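Local atomic coordinates of uncharacterized protein DR_A0006 (Deinococcus radiodurans R1, PDB entry 3GGN), a protein that is of unknown function; this part of it is a START-like domain of the polyketide cyclase and lipid transport family that probably binds a hydrophobic ligand. Residues 138-141 against 142-146; 12-15 against 16-20; 40-43 against 44-48. One frame throughout, in Å; residues are numbered along the deposited sequence.

Interaction 1. Residues 138-141 against 142-146; sequences MRFK and REQEL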
loop_
_atom_site.group_PDB
_atom_site.type_symbol
_atom_site.label_atom_id
_atom_site.label_comp_id
_atom_site.label_asym_id
_atom_site.label_seq_id
_atom_site.Cartn_x
_atom_site.Cartn_y
_atom_site.Cartn_z
ATOM N N MET B 138 -9.360 0.384 -3.377
ATOM C CA MET B 138 -9.894 0.351 -2.019
ATOM C C MET B 138 -8.807 0.739 -1.011
ATOM O O MET B 138 -9.067 1.470 -0.050
ATOM C CB MET B 138 -10.463 -1.035 -1.701
ATOM C CG MET B 138 -11.747 -1.349 -2.454
ATOM S SD MET B 138 -12.372 -3.021 -2.154
ATOM C CE MET B 138 -13.586 -2.702 -0.875
ATOM N N ARG B 139 -7.584 0.267 -1.227
ATOM C CA ARG B 139 -6.508 0.626 -0.318
ATOM C C ARG B 139 -6.241 2.127 -0.413
ATOM O O ARG B 139 -6.026 2.794 0.601
ATOM C CB ARG B 139 -5.243 -0.186 -0.628
ATOM C CG ARG B 139 -5.396 -1.657 -0.227
ATOM C CD ARG B 139 -4.090 -2.452 -0.233
ATOM N NE ARG B 139 -3.611 -2.732 -1.582
ATOM C CZ ARG B 139 -2.776 -1.946 -2.251
ATOM N NH1 ARG B 139 -2.320 -0.835 -1.685
ATOM N NH2 ARG B 139 -2.410 -2.262 -3.487
ATOM N N PHE B 140 -6.269 2.653 -1.633
ATOM C CA PHE B 140 -6.058 4.079 -1.869
ATOM C C PHE B 140 -7.123 4.883 -1.122
ATOM O O PHE B 140 -6.838 5.942 -0.557
ATOM C CB PHE B 140 -6.129 4.368 -3.376
ATOM C CG PHE B 140 -6.042 5.831 -3.724
ATOM C CD1 PHE B 140 -4.943 6.593 -3.334
ATOM C CD2 PHE B 140 -7.048 6.441 -4.478
ATOM C CE1 PHE B 140 -4.846 7.947 -3.694
ATOM C CE2 PHE B 140 -6.959 7.782 -4.841
ATOM C CZ PHE B 140 -5.849 8.538 -4.445
ATOM N N LYS B 141 -8.352 4.375 -1.121
ATOM C CA LYS B 141 -9.452 5.036 -0.426
ATOM C C LYS B 141 -9.190 5.043 1.083
ATOM O O LYS B 141 -9.233 6.083 1.729
ATOM C CB LYS B 141 -10.763 4.301 -0.710
ATOM C CG LYS B 141 -11.956 4.826 0.075
ATOM C CD LYS B 141 -13.204 4.025 -0.277
ATOM C CE LYS B 141 -14.454 4.660 0.307
ATOM N NZ LYS B 141 -14.356 4.804 1.774
ATOM N N ARG B 142 -8.918 3.866 1.637
ATOM C CA ARG B 142 -8.647 3.736 3.065
ATOM C C ARG B 142 -7.475 4.597 3.502
ATOM O O ARG B 142 -7.545 5.289 4.518
ATOM C CB ARG B 142 -8.356 2.273 3.410
ATOM C CG ARG B 142 -7.853 2.035 4.832
ATOM C CD ARG B 142 -7.588 0.550 5.058
ATOM N NE ARG B 142 -6.997 0.289 6.368
ATOM C CZ ARG B 142 -5.700 0.379 6.635
ATOM N NH1 ARG B 142 -4.841 0.713 5.674
ATOM N NH2 ARG B 142 -5.266 0.167 7.869
ATOM N N GLU B 143 -6.394 4.549 2.732
ATOM C CA GLU B 143 -5.195 5.313 3.050
ATOM C C GLU B 143 -5.456 6.807 3.067
ATOM O O GLU B 143 -5.020 7.512 3.980
ATOM C CB GLU B 143 -4.085 4.974 2.056
ATOM C CG GLU B 143 -3.495 3.589 2.282
ATOM C CD GLU B 143 -2.528 3.169 1.193
ATOM O OE1 GLU B 143 -1.671 3.991 0.802
ATOM O OE2 GLU B 143 -2.623 2.010 0.736
ATOM N N GLN B 144 -6.167 7.294 2.057
ATOM C CA GLN B 144 -6.482 8.709 1.977
ATOM C C GLN B 144 -7.443 9.146 3.078
ATOM O O GLN B 144 -7.205 10.158 3.733
ATOM C CB GLN B 144 -7.081 9.048 0.608
ATOM C CG GLN B 144 -6.058 9.087 -0.517
ATOM C CD GLN B 144 -5.066 10.222 -0.360
ATOM O OE1 GLN B 144 -5.453 11.373 -0.133
ATOM N NE2 GLN B 144 -3.784 9.912 -0.490
ATOM N N GLU B 145 -8.516 8.385 3.285
ATOM C CA GLU B 145 -9.506 8.730 4.299
ATOM C C GLU B 145 -8.983 8.649 5.731
ATOM O O GLU B 145 -9.551 9.269 6.631
ATOM C CB GLU B 145 -10.762 7.863 4.143
ATOM C CG GLU B 145 -11.353 7.921 2.732
ATOM C CD GLU B 145 -12.807 7.507 2.660
ATOM O OE1 GLU B 145 -13.225 6.622 3.439
ATOM O OE2 GLU B 145 -13.530 8.061 1.802
ATOM N N LEU B 146 -7.907 7.894 5.947
ATOM C CA LEU B 146 -7.323 7.781 7.281
ATOM C C LEU B 146 -6.197 8.793 7.446
ATOM O O LEU B 146 -5.874 9.204 8.561
ATOM C CB LEU B 146 -6.788 6.370 7.521
ATOM C CG LEU B 146 -7.872 5.291 7.649
ATOM C CD1 LEU B 146 -7.234 3.923 7.784
ATOM C CD2 LEU B 146 -8.745 5.604 8.855
#
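Lys141 and Glu145 form an i to i+4 salt bridge within the last two turns of the C-terminal helix 130-146, NZ of Lys141 lying 2.7 Å from OE1 of Glu145. The ammonium comes from above the carboxylate plane, brought there by a bend at chi4 (-57°), while OE2 of Glu145 is taken by the backbone N of Gly13. Two residues earlier along the helix, Arg139 and Glu143 run side by side with guanidinium and carboxylate nearly coplanar, but NH1 to OE2 is a long 3.7 Å; the closer ion partner of Arg139 is Asp136. Successive N-H groups each bond to the carbonyl four residues back, Glu143 N to Arg139 O at 2.8 Å among them. In Bet v 1-like domains such a long C-terminal helix packs against the curved antiparallel sheet, and here the buried Phe140 sets its ring edge-to-face with Trp23 of helix 16-24 and against Leu19 of that helix and Ile12 of strand 4-12. CG of Gln144 sits over one face of that ring as a CH-pi contact, 4.0 Å from the centroid, and its OE1 goes on to Gln18. Arg142 NH2 donates to the backbone O of Leu36 and of Pro30 of the second subunit.

Interaction 2. Residues 12-15 against 16-20; sequences IGKP and AEQLY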
loop_
_atom_site.group_PDB
_atom_site.type_symbol
_atom_site.label_atom_id
_atom_site.label_comp_id
_atom_site.label_asym_id
_atom_site.label_seq_id
_atom_site.Cartn_x
_atom_site.Cartn_y
_atom_site.Cartn_z
ATOM N N ILE B 12 -14.252 8.793 -2.747
ATOM C CA ILE B 12 -13.430 9.102 -1.593
ATOM C C ILE B 12 -13.777 10.460 -0.999
ATOM O O ILE B 12 -13.927 11.448 -1.719
ATOM C CB ILE B 12 -11.946 9.060 -1.986
ATOM C CG1 ILE B 12 -11.612 7.655 -2.504
ATOM C CG2 ILE B 12 -11.076 9.447 -0.800
ATOM C CD1 ILE B 12 -10.229 7.507 -3.075
ATOM N N GLY B 13 -13.900 10.501 0.324
ATOM C CA GLY B 13 -14.244 11.742 0.997
ATOM C C GLY B 13 -13.126 12.766 1.096
ATOM O O GLY B 13 -12.846 13.279 2.179
ATOM N N LYS B 14 -12.483 13.063 -0.026
ATOM C CA LYS B 14 -11.408 14.050 -0.061
ATOM C C LYS B 14 -11.539 14.924 -1.311
ATOM O O LYS B 14 -12.151 14.519 -2.297
ATOM C CB LYS B 14 -10.047 13.353 -0.062
ATOM C CG LYS B 14 -9.665 12.704 1.268
ATOM C CD LYS B 14 -9.495 13.760 2.358
ATOM C CE LYS B 14 -9.049 13.153 3.675
ATOM N NZ LYS B 14 -9.113 14.153 4.788
ATOM N N PRO B 15 -10.975 16.143 -1.277
ATOM C CA PRO B 15 -11.041 17.059 -2.425
ATOM C C PRO B 15 -10.343 16.490 -3.668
ATOM O O PRO B 15 -9.339 15.777 -3.560
ATOM C CB PRO B 15 -10.347 18.318 -1.904
ATOM C CG PRO B 15 -10.638 18.274 -0.420
ATOM C CD PRO B 15 -10.407 16.816 -0.095
ATOM N N ALA B 16 -10.868 16.826 -4.843
ATOM C CA ALA B 16 -10.318 16.342 -6.111
ATOM C C ALA B 16 -8.837 16.658 -6.317
ATOM O O ALA B 16 -8.054 15.779 -6.690
ATOM C CB ALA B 16 -11.143 16.899 -7.286
ATOM N N GLU B 17 -8.461 17.911 -6.092
ATOM C CA GLU B 17 -7.073 18.346 -6.259
ATOM C C GLU B 17 -6.093 17.450 -5.506
ATOM O O GLU B 17 -5.060 17.049 -6.046
ATOM C CB GLU B 17 -6.897 19.790 -5.766
ATOM C CG GLU B 17 -7.559 20.867 -6.624
ATOM C CD GLU B 17 -6.894 21.053 -7.983
ATOM O OE1 GLU B 17 -5.647 20.970 -8.057
ATOM O OE2 GLU B 17 -7.617 21.302 -8.975
ATOM N N GLN B 18 -6.418 17.146 -4.257
ATOM C CA GLN B 18 -5.557 16.311 -3.435
ATOM C C GLN B 18 -5.345 14.932 -4.047
ATOM O O GLN B 18 -4.214 14.469 -4.165
ATOM C CB GLN B 18 -6.154 16.157 -2.041
ATOM C CG GLN B 18 -5.286 15.366 -1.084
ATOM C CD GLN B 18 -5.964 15.148 0.255
ATOM O OE1 GLN B 18 -6.550 16.074 0.826
ATOM N NE2 GLN B 18 -5.880 13.924 0.769
ATOM N N LEU B 19 -6.438 14.285 -4.440
ATOM C CA LEU B 19 -6.374 12.945 -5.027
ATOM C C LEU B 19 -5.628 12.970 -6.352
ATOM O O LEU B 19 -4.845 12.060 -6.654
ATOM C CB LEU B 19 -7.785 12.406 -5.239
ATOM C CG LEU B 19 -8.607 12.359 -3.953
ATOM C CD1 LEU B 19 -10.047 12.040 -4.303
ATOM C CD2 LEU B 19 -8.027 11.322 -2.980
ATOM N N TYR B 20 -5.888 14.004 -7.144
ATOM C CA TYR B 20 -5.229 14.175 -8.431
ATOM C C TYR B 20 -3.725 14.280 -8.202
ATOM O O TYR B 20 -2.932 13.732 -8.964
ATOM C CB TYR B 20 -5.726 15.453 -9.114
ATOM C CG TYR B 20 -4.786 15.993 -10.173
ATOM C CD1 TYR B 20 -4.909 15.616 -11.515
ATOM C CD2 TYR B 20 -3.760 16.869 -9.828
ATOM C CE1 TYR B 20 -4.024 16.105 -12.486
ATOM C CE2 TYR B 20 -2.881 17.354 -10.780
ATOM C CZ TYR B 20 -3.015 16.974 -12.106
ATOM O OH TYR B 20 -2.143 17.489 -13.045
#
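Leu19 turns its two methyls back against the residues that lead into its helix. CD2 lies 4.2 Å from CG2 of Ile12 and 4.1 Å from CB of Lys14, while CD1 sits 3.8 Å from the carbonyl O of Lys14. The leucine and isoleucine side chains approach at a slant, methyl against methyl. Leu19's first torsion (chi1 -57°) sets CG opposite its own carbonyl carbon, which sends the branch back toward the loop, within 3.5 Å of Pro15 O. On the outer side, Lys14 and Gln18 also cross at a slant: the lysine chain folds at chi2 (-65°), and its CD passes 4.0 Å from NE2 of Gln18, an apolar brush past an amide whose hydrogen bond goes to Gln144. OE1 of the same amide comes near the CD of Pro15. This is the turn from edge strand 4-12 into helix 16-24 of the START-like fold: Gly13 centres an inverse gamma turn, and Pro15 takes the N-cap position. Its carbonyl receives Leu19 N at 3.4 Å, a weak first-turn bond though a fairly straight one. Leu19 also touches Thr102 and Val104 of strand 102-111. With an alanine here both methyls go, and Ile12 CG2 is likely to lose its apolar neighbour on this helix, opening a gap beside the loop. The proline cap offers no side-chain acceptor and the bond from Leu19 N is weak, so the apolar packing of Leu19 supplements hydrogen bonds made outside the turn, such as that of Lys14 O with Thr102 OG1.

Interaction 3. Residues 40-43 against 44-48; sequences EVLD and DKRSR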
loop_
_atom_site.group_PDB
_atom_site.type_symbol
_atom_site.label_atom_id
_atom_site.label_comp_id
_atom_site.label_asym_id
_atom_site.label_seq_id
_atom_site.Cartn_x
_atom_site.Cartn_y
_atom_site.Cartn_z
ATOM N N GLU B 40 9.093 5.964 -15.021
ATOM C CA GLU B 40 10.167 6.950 -15.031
ATOM C C GLU B 40 9.836 8.138 -15.931
ATOM O O GLU B 40 9.425 7.957 -17.075
ATOM C CB GLU B 40 11.450 6.280 -15.532
ATOM C CG GLU B 40 12.717 7.108 -15.386
ATOM C CD GLU B 40 13.782 6.714 -16.396
ATOM O OE1 GLU B 40 13.810 5.538 -16.812
ATOM O OE2 GLU B 40 14.597 7.581 -16.771
ATOM N N VAL B 41 10.019 9.350 -15.423
ATOM C CA VAL B 41 9.743 10.539 -16.228
ATOM C C VAL B 41 10.912 10.785 -17.181
ATOM O O VAL B 41 12.069 10.672 -16.781
ATOM C CB VAL B 41 9.545 11.792 -15.332
ATOM C CG1 VAL B 41 9.305 13.027 -16.193
ATOM C CG2 VAL B 41 8.365 11.575 -14.387
ATOM N N LEU B 42 10.610 11.097 -18.439
ATOM C CA LEU B 42 11.642 11.371 -19.438
ATOM C C LEU B 42 11.618 12.857 -19.809
ATOM O O LEU B 42 12.600 13.401 -20.316
ATOM C CB LEU B 42 11.427 10.503 -20.686
ATOM C CG LEU B 42 11.484 8.985 -20.448
ATOM C CD1 LEU B 42 11.335 8.233 -21.760
ATOM C CD2 LEU B 42 12.807 8.626 -19.792
ATOM N N ASP B 43 10.478 13.493 -19.556
ATOM C CA ASP B 43 10.265 14.921 -19.794
ATOM C C ASP B 43 8.812 15.228 -19.463
ATOM O O ASP B 43 8.057 14.326 -19.094
ATOM C CB ASP B 43 10.576 15.322 -21.243
ATOM C CG ASP B 43 9.693 14.623 -22.254
ATOM O OD1 ASP B 43 8.448 14.674 -22.129
ATOM O OD2 ASP B 43 10.256 14.026 -23.192
ATOM N N ASP B 44 8.425 16.495 -19.595
ATOM C CA ASP B 44 7.068 16.924 -19.275
ATOM C C ASP B 44 5.945 16.005 -19.754
ATOM O O ASP B 44 4.972 15.785 -19.033
ATOM C CB ASP B 44 6.811 18.341 -19.810
ATOM C CG ASP B 44 7.694 19.392 -19.144
ATOM O OD1 ASP B 44 8.128 19.159 -17.998
ATOM O OD2 ASP B 44 7.942 20.456 -19.757
ATOM N N LYS B 45 6.076 15.461 -20.957
ATOM C CA LYS B 45 5.019 14.617 -21.491
ATOM C C LYS B 45 5.335 13.128 -21.616
ATOM O O LYS B 45 4.421 12.311 -21.687
ATOM C CB LYS B 45 4.579 15.172 -22.850
ATOM C CG LYS B 45 3.480 14.380 -23.534
ATOM C CD LYS B 45 2.785 15.203 -24.612
ATOM C CE LYS B 45 2.013 16.375 -24.004
ATOM N NZ LYS B 45 0.931 15.936 -23.070
ATOM N N ARG B 46 6.613 12.770 -21.634
ATOM C CA ARG B 46 6.988 11.369 -21.796
ATOM C C ARG B 46 7.520 10.678 -20.552
ATOM O O ARG B 46 8.110 11.303 -19.669
ATOM C CB ARG B 46 8.024 11.223 -22.911
ATOM C CG ARG B 46 7.548 11.651 -24.288
ATOM C CD ARG B 46 8.681 11.482 -25.286
ATOM N NE ARG B 46 9.859 12.241 -24.872
ATOM C CZ ARG B 46 11.097 11.756 -24.850
ATOM N NH1 ARG B 46 11.331 10.505 -25.221
ATOM N NH2 ARG B 46 12.102 12.523 -24.442
ATOM N N SER B 47 7.327 9.364 -20.521
ATOM C CA SER B 47 7.767 8.534 -19.413
ATOM C C SER B 47 8.009 7.103 -19.889
ATOM O O SER B 47 7.485 6.689 -20.915
ATOM C CB SER B 47 6.716 8.560 -18.295
ATOM O OG SER B 47 5.403 8.384 -18.810
ATOM N N ARG B 48 8.822 6.363 -19.143
ATOM C CA ARG B 48 9.140 4.977 -19.457
ATOM C C ARG B 48 8.458 4.089 -18.431
ATOM O O ARG B 48 8.664 4.254 -17.231
ATOM C CB ARG B 48 10.650 4.751 -19.387
ATOM C CG ARG B 48 11.080 3.330 -19.688
ATOM C CD ARG B 48 12.190 3.342 -20.726
ATOM N NE ARG B 48 11.750 4.059 -21.922
ATOM C CZ ARG B 48 12.554 4.453 -22.904
ATOM N NH1 ARG B 48 13.854 4.202 -22.839
ATOM N NH2 ARG B 48 12.054 5.103 -23.950
#
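OD1 of Asp43 is gripped by two backbone amides across the turn, Lys45 N at 2.8 Å and Arg46 N at 2.7 Å. The first meets it nearly in line with its C-O bond; the second comes from above the carboxylate plane. The aspartate reaches both because its carboxylate carbon stands between its own backbone N and carbonyl carbon (chi1 62°), folded in over the turn. Its other oxygen, OD2, faces the side chain of Arg46 near the edge of the guanidinium, 2.5 Å from NE, a salt bridge whose modelled length is doubtfully short, with a weak hydrogen bond from NH2 to the same oxygen. OD2 alone takes both NE and NH2, and the carboxylate and guanidinium planes stand 39° apart, so this is not a flat two-pronged pairing. Arg46 O in turn accepts two donors, Leu42 N at 2.8 Å and Asp43 N at 3.2 Å, both from the same face of its carbonyl plane. These bonds close the beta hairpin of strands 36-41 and 46-52 at the edge of the antiparallel sheet. Further down, Glu40 and Arg48 form a hydrogen-bonded pair, with Arg48 N to Glu40 O at 2.7 Å, and Val41 faces Ser47 in a non-hydrogen-bonded one. Leu42 spans the two arginines: its CB lies over a face of the Arg46 guanidinium, toward the rim, and CD1 lies over a face of that of Arg48, 3.9 Å from NH2. Beyond the hairpin, Glu63 of strand 59-70 pairs with both arginines, NH1 of Arg46 and NH2 of Arg48. Asp43 thus serves the turn twice, and with acidic partners on two sides the Arg46 guanidinium probably has much of its charge balanced locally.

From the N terminus, interaction 2 comes first, closing the short bend that carries strand 4-12 into helix 16-24. Interaction 3 follows, closing the hairpin between strands 36-41 and 46-52, and interaction 1 comes last, within helix 130-146. The three are in series, none enclosing or crossing another. Distant in sequence, interactions 1 and 2 nonetheless meet in space, where two polar contacts tie the C-terminal helix to the loop and first helix. Interaction 3 stands apart, its centre about 27 Å from that of interaction 1, across the centre of the chain.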